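Local coordinates for protein heroin esterase (PDB 1LZL) that hydrolyses acetyl esters, probably including those of heroin, and probably acts as a serine hydrolase of the alpha/beta hydrolase fold, at residues V70-W84 with F101-N115. Residues are numbered along the deposited sequence; the frame is centred on the assembly and turned at random.
Sequences VTPDNTAGPVPVLLW and FCVEVARELGFAVAN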
loop_
_atom_site.group_PDB
_atom_site.type_symbol
_atom_site.label_atom_id
_atom_site.label_comp_id
_atom_site.label_asym_id
_atom_site.label_seq_id
_atom_site.Cartn_x
_atom_site.Cartn_y
_atom_site.Cartn_z
ATOM N N VAL A 70 -5.579 -3.959 -15.010
ATOM C CA VAL A 70 -5.972 -5.354 -14.998
ATOM C C VAL A 70 -7.484 -5.447 -15.043
ATOM O O VAL A 70 -8.189 -4.873 -14.185
ATOM C CB VAL A 70 -5.408 -6.106 -13.783
ATOM C CG1 VAL A 70 -5.681 -7.617 -13.898
ATOM C CG2 VAL A 70 -3.906 -5.852 -13.628
ATOM N N THR A 71 -7.993 -6.148 -16.051
ATOM C CA THR A 71 -9.456 -6.294 -16.132
ATOM C C THR A 71 -9.868 -7.758 -16.244
ATOM O O THR A 71 -9.175 -8.606 -16.808
ATOM C CB THR A 71 -10.029 -5.480 -17.301
ATOM O OG1 THR A 71 -9.292 -5.840 -18.485
ATOM C CG2 THR A 71 -9.795 -3.987 -17.095
ATOM N N PRO A 72 -10.994 -8.127 -15.682
ATOM C CA PRO A 72 -11.391 -9.533 -15.776
ATOM C C PRO A 72 -11.971 -9.813 -17.162
ATOM O O PRO A 72 -12.641 -8.952 -17.723
ATOM C CB PRO A 72 -12.494 -9.625 -14.731
ATOM C CG PRO A 72 -13.028 -8.250 -14.570
ATOM C CD PRO A 72 -11.954 -7.280 -14.907
ATOM N N ASP A 73 -11.737 -10.966 -17.742
ATOM C CA ASP A 73 -12.324 -11.233 -19.072
ATOM C C ASP A 73 -13.822 -11.500 -18.971
ATOM O O ASP A 73 -14.338 -11.840 -17.902
ATOM C CB ASP A 73 -11.610 -12.423 -19.709
ATOM C CG ASP A 73 -10.121 -12.173 -19.912
ATOM O OD1 ASP A 73 -9.651 -11.012 -19.922
ATOM O OD2 ASP A 73 -9.418 -13.202 -20.080
ATOM N N ASN A 74 -14.604 -11.386 -20.031
ATOM C CA ASN A 74 -16.009 -11.786 -20.015
ATOM C C ASN A 74 -16.840 -10.905 -19.109
ATOM O O ASN A 74 -17.730 -11.440 -18.423
ATOM C CB ASN A 74 -16.256 -13.182 -19.437
ATOM C CG ASN A 74 -16.024 -14.362 -20.326
ATOM O OD1 ASN A 74 -14.862 -14.727 -20.540
ATOM N ND2 ASN A 74 -17.105 -14.955 -20.819
ATOM N N THR A 75 -16.607 -9.603 -19.001
ATOM C CA THR A 75 -17.363 -9.092 -17.823
ATOM C C THR A 75 -18.192 -7.907 -18.255
ATOM O O THR A 75 -17.591 -6.965 -18.774
ATOM C CB THR A 75 -16.337 -8.858 -16.707
ATOM O OG1 THR A 75 -15.914 -10.172 -16.259
ATOM C CG2 THR A 75 -16.910 -8.161 -15.499
ATOM N N ALA A 76 -19.502 -8.028 -18.056
ATOM C CA ALA A 76 -20.443 -7.057 -18.586
ATOM C C ALA A 76 -20.002 -5.632 -18.302
ATOM O O ALA A 76 -20.020 -4.773 -19.207
ATOM C CB ALA A 76 -21.846 -7.331 -18.053
ATOM N N GLY A 77 -19.592 -5.282 -17.091
ATOM C CA GLY A 77 -19.087 -3.921 -16.837
ATOM C C GLY A 77 -20.075 -2.831 -17.095
ATOM O O GLY A 77 -20.988 -3.047 -17.972
ATOM N N PRO A 78 -20.101 -1.668 -16.463
ATOM C CA PRO A 78 -19.054 -1.053 -15.660
ATOM C C PRO A 78 -18.834 -1.804 -14.352
ATOM O O PRO A 78 -19.804 -2.266 -13.749
ATOM C CB PRO A 78 -19.560 0.346 -15.296
ATOM C CG PRO A 78 -20.704 0.566 -16.229
ATOM C CD PRO A 78 -21.309 -0.792 -16.477
ATOM N N VAL A 79 -17.564 -1.910 -14.010
ATOM C CA VAL A 79 -17.267 -2.650 -12.778
ATOM C C VAL A 79 -16.556 -1.751 -11.784
ATOM O O VAL A 79 -16.002 -0.728 -12.211
ATOM C CB VAL A 79 -16.368 -3.865 -13.017
ATOM C CG1 VAL A 79 -17.143 -4.950 -13.780
ATOM C CG2 VAL A 79 -15.115 -3.443 -13.783
ATOM N N PRO A 80 -16.568 -2.097 -10.509
ATOM C CA PRO A 80 -15.747 -1.329 -9.552
ATOM C C PRO A 80 -14.268 -1.405 -9.911
ATOM O O PRO A 80 -13.834 -2.320 -10.636
ATOM C CB PRO A 80 -15.974 -2.065 -8.209
ATOM C CG PRO A 80 -17.286 -2.767 -8.368
ATOM C CD PRO A 80 -17.315 -3.178 -9.844
ATOM N N VAL A 81 -13.492 -0.443 -9.373
ATOM C CA VAL A 81 -12.053 -0.461 -9.613
ATOM C C VAL A 81 -11.296 -0.273 -8.292
ATOM O O VAL A 81 -11.726 0.503 -7.448
ATOM C CB VAL A 81 -11.642 0.614 -10.614
ATOM C CG1 VAL A 81 -12.002 2.011 -10.114
ATOM C CG2 VAL A 81 -10.143 0.538 -10.959
ATOM N N LEU A 82 -10.179 -0.971 -8.143
ATOM C CA LEU A 82 -9.254 -0.781 -7.041
ATOM C C LEU A 82 -8.039 -0.041 -7.604
ATOM O O LEU A 82 -7.374 -0.602 -8.483
ATOM C CB LEU A 82 -8.834 -2.117 -6.444
ATOM C CG LEU A 82 -7.667 -2.093 -5.433
ATOM C CD1 LEU A 82 -8.035 -1.281 -4.185
ATOM C CD2 LEU A 82 -7.284 -3.540 -5.110
ATOM N N LEU A 83 -7.752 1.153 -7.112
ATOM C CA LEU A 83 -6.474 1.816 -7.413
ATOM C C LEU A 83 -5.491 1.226 -6.412
ATOM O O LEU A 83 -5.706 1.330 -5.209
ATOM C CB LEU A 83 -6.636 3.332 -7.263
ATOM C CG LEU A 83 -5.417 4.167 -7.648
ATOM C CD1 LEU A 83 -5.315 4.363 -9.130
ATOM C CD2 LEU A 83 -5.459 5.567 -7.015
ATOM N N TRP A 84 -4.428 0.577 -6.869
ATOM C CA TRP A 84 -3.521 -0.128 -5.998
ATOM C C TRP A 84 -2.129 0.485 -6.075
ATOM O O TRP A 84 -1.677 0.860 -7.168
ATOM C CB TRP A 84 -3.413 -1.629 -6.436
ATOM C CG TRP A 84 -2.467 -2.342 -5.503
ATOM C CD1 TRP A 84 -1.213 -2.763 -5.774
ATOM C CD2 TRP A 84 -2.753 -2.669 -4.148
ATOM N NE1 TRP A 84 -0.680 -3.353 -4.665
ATOM C CE2 TRP A 84 -1.599 -3.316 -3.656
ATOM C CE3 TRP A 84 -3.842 -2.510 -3.295
ATOM C CZ2 TRP A 84 -1.490 -3.799 -2.350
ATOM C CZ3 TRP A 84 -3.753 -2.986 -1.983
ATOM C CH2 TRP A 84 -2.575 -3.632 -1.522
ATOM N N PHE A 101 -1.295 -9.897 -6.721
ATOM C CA PHE A 101 -2.488 -9.456 -5.990
ATOM C C PHE A 101 -3.495 -8.824 -6.939
ATOM O O PHE A 101 -4.707 -9.050 -6.812
ATOM C CB PHE A 101 -2.112 -8.473 -4.858
ATOM C CG PHE A 101 -3.321 -7.996 -4.054
ATOM C CD1 PHE A 101 -4.115 -8.940 -3.389
ATOM C CD2 PHE A 101 -3.654 -6.642 -4.015
ATOM C CE1 PHE A 101 -5.233 -8.498 -2.669
ATOM C CE2 PHE A 101 -4.734 -6.187 -3.250
ATOM C CZ PHE A 101 -5.520 -7.140 -2.592
ATOM N N CYS A 102 -3.020 -8.004 -7.875
ATOM C CA CYS A 102 -3.973 -7.309 -8.766
ATOM C C CYS A 102 -4.717 -8.313 -9.657
ATOM O O CYS A 102 -5.909 -8.175 -9.911
ATOM C CB CYS A 102 -3.218 -6.248 -9.581
ATOM S SG CYS A 102 -2.597 -4.927 -8.492
ATOM N N VAL A 103 -3.972 -9.337 -10.128
ATOM C CA VAL A 103 -4.634 -10.394 -10.896
ATOM C C VAL A 103 -5.665 -11.110 -10.027
ATOM O O VAL A 103 -6.791 -11.407 -10.452
ATOM C CB VAL A 103 -3.571 -11.370 -11.422
ATOM C CG1 VAL A 103 -4.188 -12.678 -11.915
ATOM C CG2 VAL A 103 -2.790 -10.690 -12.546
ATOM N N GLU A 104 -5.285 -11.399 -8.771
ATOM C CA GLU A 104 -6.227 -12.080 -7.869
ATOM C C GLU A 104 -7.544 -11.343 -7.713
ATOM O O GLU A 104 -8.660 -11.887 -7.759
ATOM C CB GLU A 104 -5.546 -12.323 -6.490
ATOM C CG GLU A 104 -6.422 -13.217 -5.611
ATOM C CD GLU A 104 -5.868 -13.576 -4.249
ATOM O OE1 GLU A 104 -5.019 -12.786 -3.757
ATOM O OE2 GLU A 104 -6.265 -14.622 -3.641
ATOM N N VAL A 105 -7.421 -10.026 -7.491
ATOM C CA VAL A 105 -8.630 -9.202 -7.297
ATOM C C VAL A 105 -9.479 -9.218 -8.579
ATOM O O VAL A 105 -10.697 -9.388 -8.516
ATOM C CB VAL A 105 -8.194 -7.773 -6.917
ATOM C CG1 VAL A 105 -9.342 -6.800 -7.051
ATOM C CG2 VAL A 105 -7.594 -7.801 -5.500
ATOM N N ALA A 106 -8.817 -9.037 -9.730
ATOM C CA ALA A 106 -9.594 -8.982 -10.974
ATOM C C ALA A 106 -10.259 -10.323 -11.242
ATOM O O ALA A 106 -11.425 -10.437 -11.587
ATOM C CB ALA A 106 -8.716 -8.605 -12.151
ATOM N N ARG A 107 -9.524 -11.420 -11.072
ATOM C CA ARG A 107 -10.079 -12.740 -11.358
ATOM C C ARG A 107 -11.140 -13.144 -10.340
ATOM O O ARG A 107 -12.213 -13.631 -10.705
ATOM C CB ARG A 107 -8.909 -13.747 -11.403
ATOM C CG ARG A 107 -9.385 -15.169 -11.685
ATOM C CD ARG A 107 -8.315 -16.224 -11.416
ATOM N NE ARG A 107 -7.261 -16.131 -12.431
ATOM C CZ ARG A 107 -5.992 -16.003 -12.053
ATOM N NH1 ARG A 107 -5.697 -15.958 -10.745
ATOM N NH2 ARG A 107 -5.072 -15.920 -12.995
ATOM N N GLU A 108 -10.904 -12.948 -9.035
ATOM C CA GLU A 108 -11.836 -13.516 -8.058
ATOM C C GLU A 108 -13.024 -12.598 -7.827
ATOM O O GLU A 108 -14.124 -13.105 -7.559
ATOM C CB GLU A 108 -11.174 -13.761 -6.701
ATOM C CG GLU A 108 -10.031 -14.755 -6.748
ATOM C CD GLU A 108 -10.528 -16.082 -7.305
ATOM O OE1 GLU A 108 -11.701 -16.419 -7.037
ATOM O OE2 GLU A 108 -9.756 -16.755 -8.010
ATOM N N LEU A 109 -12.833 -11.289 -7.908
ATOM C CA LEU A 109 -13.902 -10.362 -7.621
ATOM C C LEU A 109 -14.557 -9.762 -8.862
ATOM O O LEU A 109 -15.641 -9.195 -8.757
ATOM C CB LEU A 109 -13.377 -9.177 -6.760
ATOM C CG LEU A 109 -12.726 -9.636 -5.467
ATOM C CD1 LEU A 109 -12.425 -8.407 -4.611
ATOM C CD2 LEU A 109 -13.602 -10.666 -4.745
ATOM N N GLY A 110 -13.875 -9.857 -10.023
ATOM C CA GLY A 110 -14.470 -9.283 -11.219
ATOM C C GLY A 110 -14.414 -7.771 -11.279
ATOM O O GLY A 110 -15.222 -7.061 -11.876
ATOM N N PHE A 111 -13.390 -7.219 -10.622
ATOM C CA PHE A 111 -13.148 -5.793 -10.474
ATOM C C PHE A 111 -11.935 -5.431 -11.341
ATOM O O PHE A 111 -10.997 -6.228 -11.477
ATOM C CB PHE A 111 -12.884 -5.375 -9.032
ATOM C CG PHE A 111 -14.012 -5.557 -8.034
ATOM C CD1 PHE A 111 -15.301 -5.883 -8.436
ATOM C CD2 PHE A 111 -13.742 -5.416 -6.663
ATOM C CE1 PHE A 111 -16.272 -6.046 -7.464
ATOM C CE2 PHE A 111 -14.714 -5.547 -5.687
ATOM C CZ PHE A 111 -15.997 -5.874 -6.121
ATOM N N ALA A 112 -11.972 -4.223 -11.909
ATOM C CA ALA A 112 -10.764 -3.678 -12.527
ATOM C C ALA A 112 -9.773 -3.261 -11.453
ATOM O O ALA A 112 -10.141 -2.941 -10.321
ATOM C CB ALA A 112 -11.133 -2.484 -13.392
ATOM N N VAL A 113 -8.488 -3.310 -11.814
ATOM C CA VAL A 113 -7.451 -2.885 -10.886
ATOM C C VAL A 113 -6.502 -1.965 -11.627
ATOM O O VAL A 113 -5.951 -2.312 -12.677
ATOM C CB VAL A 113 -6.699 -4.081 -10.294
ATOM C CG1 VAL A 113 -5.644 -3.536 -9.330
ATOM C CG2 VAL A 113 -7.625 -5.073 -9.599
ATOM N N ALA A 114 -6.327 -0.767 -11.079
ATOM C CA ALA A 114 -5.422 0.237 -11.663
ATOM C C ALA A 114 -4.182 0.269 -10.772
ATOM O O ALA A 114 -4.224 0.899 -9.702
ATOM C CB ALA A 114 -6.124 1.587 -11.736
ATOM N N ASN A 115 -3.145 -0.453 -11.149
ATOM C CA ASN A 115 -1.916 -0.585 -10.360
ATOM C C ASN A 115 -0.905 0.478 -10.752
ATOM O O ASN A 115 -0.417 0.517 -11.889
ATOM C CB ASN A 115 -1.440 -1.997 -10.661
ATOM C CG ASN A 115 -0.194 -2.424 -9.940
ATOM O OD1 ASN A 115 0.247 -1.711 -9.035
ATOM N ND2 ASN A 115 0.400 -3.542 -10.344
#
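Strand 112-115 is inserted between strands 70-72 and 79-84, and helix 101-109 covers one face of the three. Strand 79-84, the helix and strand 112-115 form a beta-alpha-beta crossover in the central sheet of the alpha/beta hydrolase fold. Val113 pairs antiparallel with Val70. On its other edge the strand runs parallel to 79-84, where Ala114 N donates a hydrogen bond to Leu82 O (2.8 Å) and Trp84 N donates one to Ala114 O (2.9 Å).

Val70, Leu82, Trp84 and Val113 line the face under the helix. Val70 CG1 lies anti to its backbone N (chi1 -172°) and meets Ala106 CB at 3.6 Å. Phe101 turns an edge to the face of the Trp84 indole in a tilted edge-to-face stack, planes 58° apart, with Phe101 CE2 3.6 Å from Trp84 CZ3. Cys102 SG approaches the five-membered ring obliquely, 3.7 Å from Trp84 CD1. Asn115 OD1 lies at the indole edge, while its ND2 donates a hydrogen bond to Ala95 O. At the start of the two parallel strands, Pro80 CB sits over one face of the Phe111 ring in a CH-pi contact, and Leu109 CB covers the opposite face.

Backbone hydrogen bonds set the strand register. Apolar and aromatic contacts hold the helix on the sheet, and Trp84 links this packing to the probable nucleophile elbow.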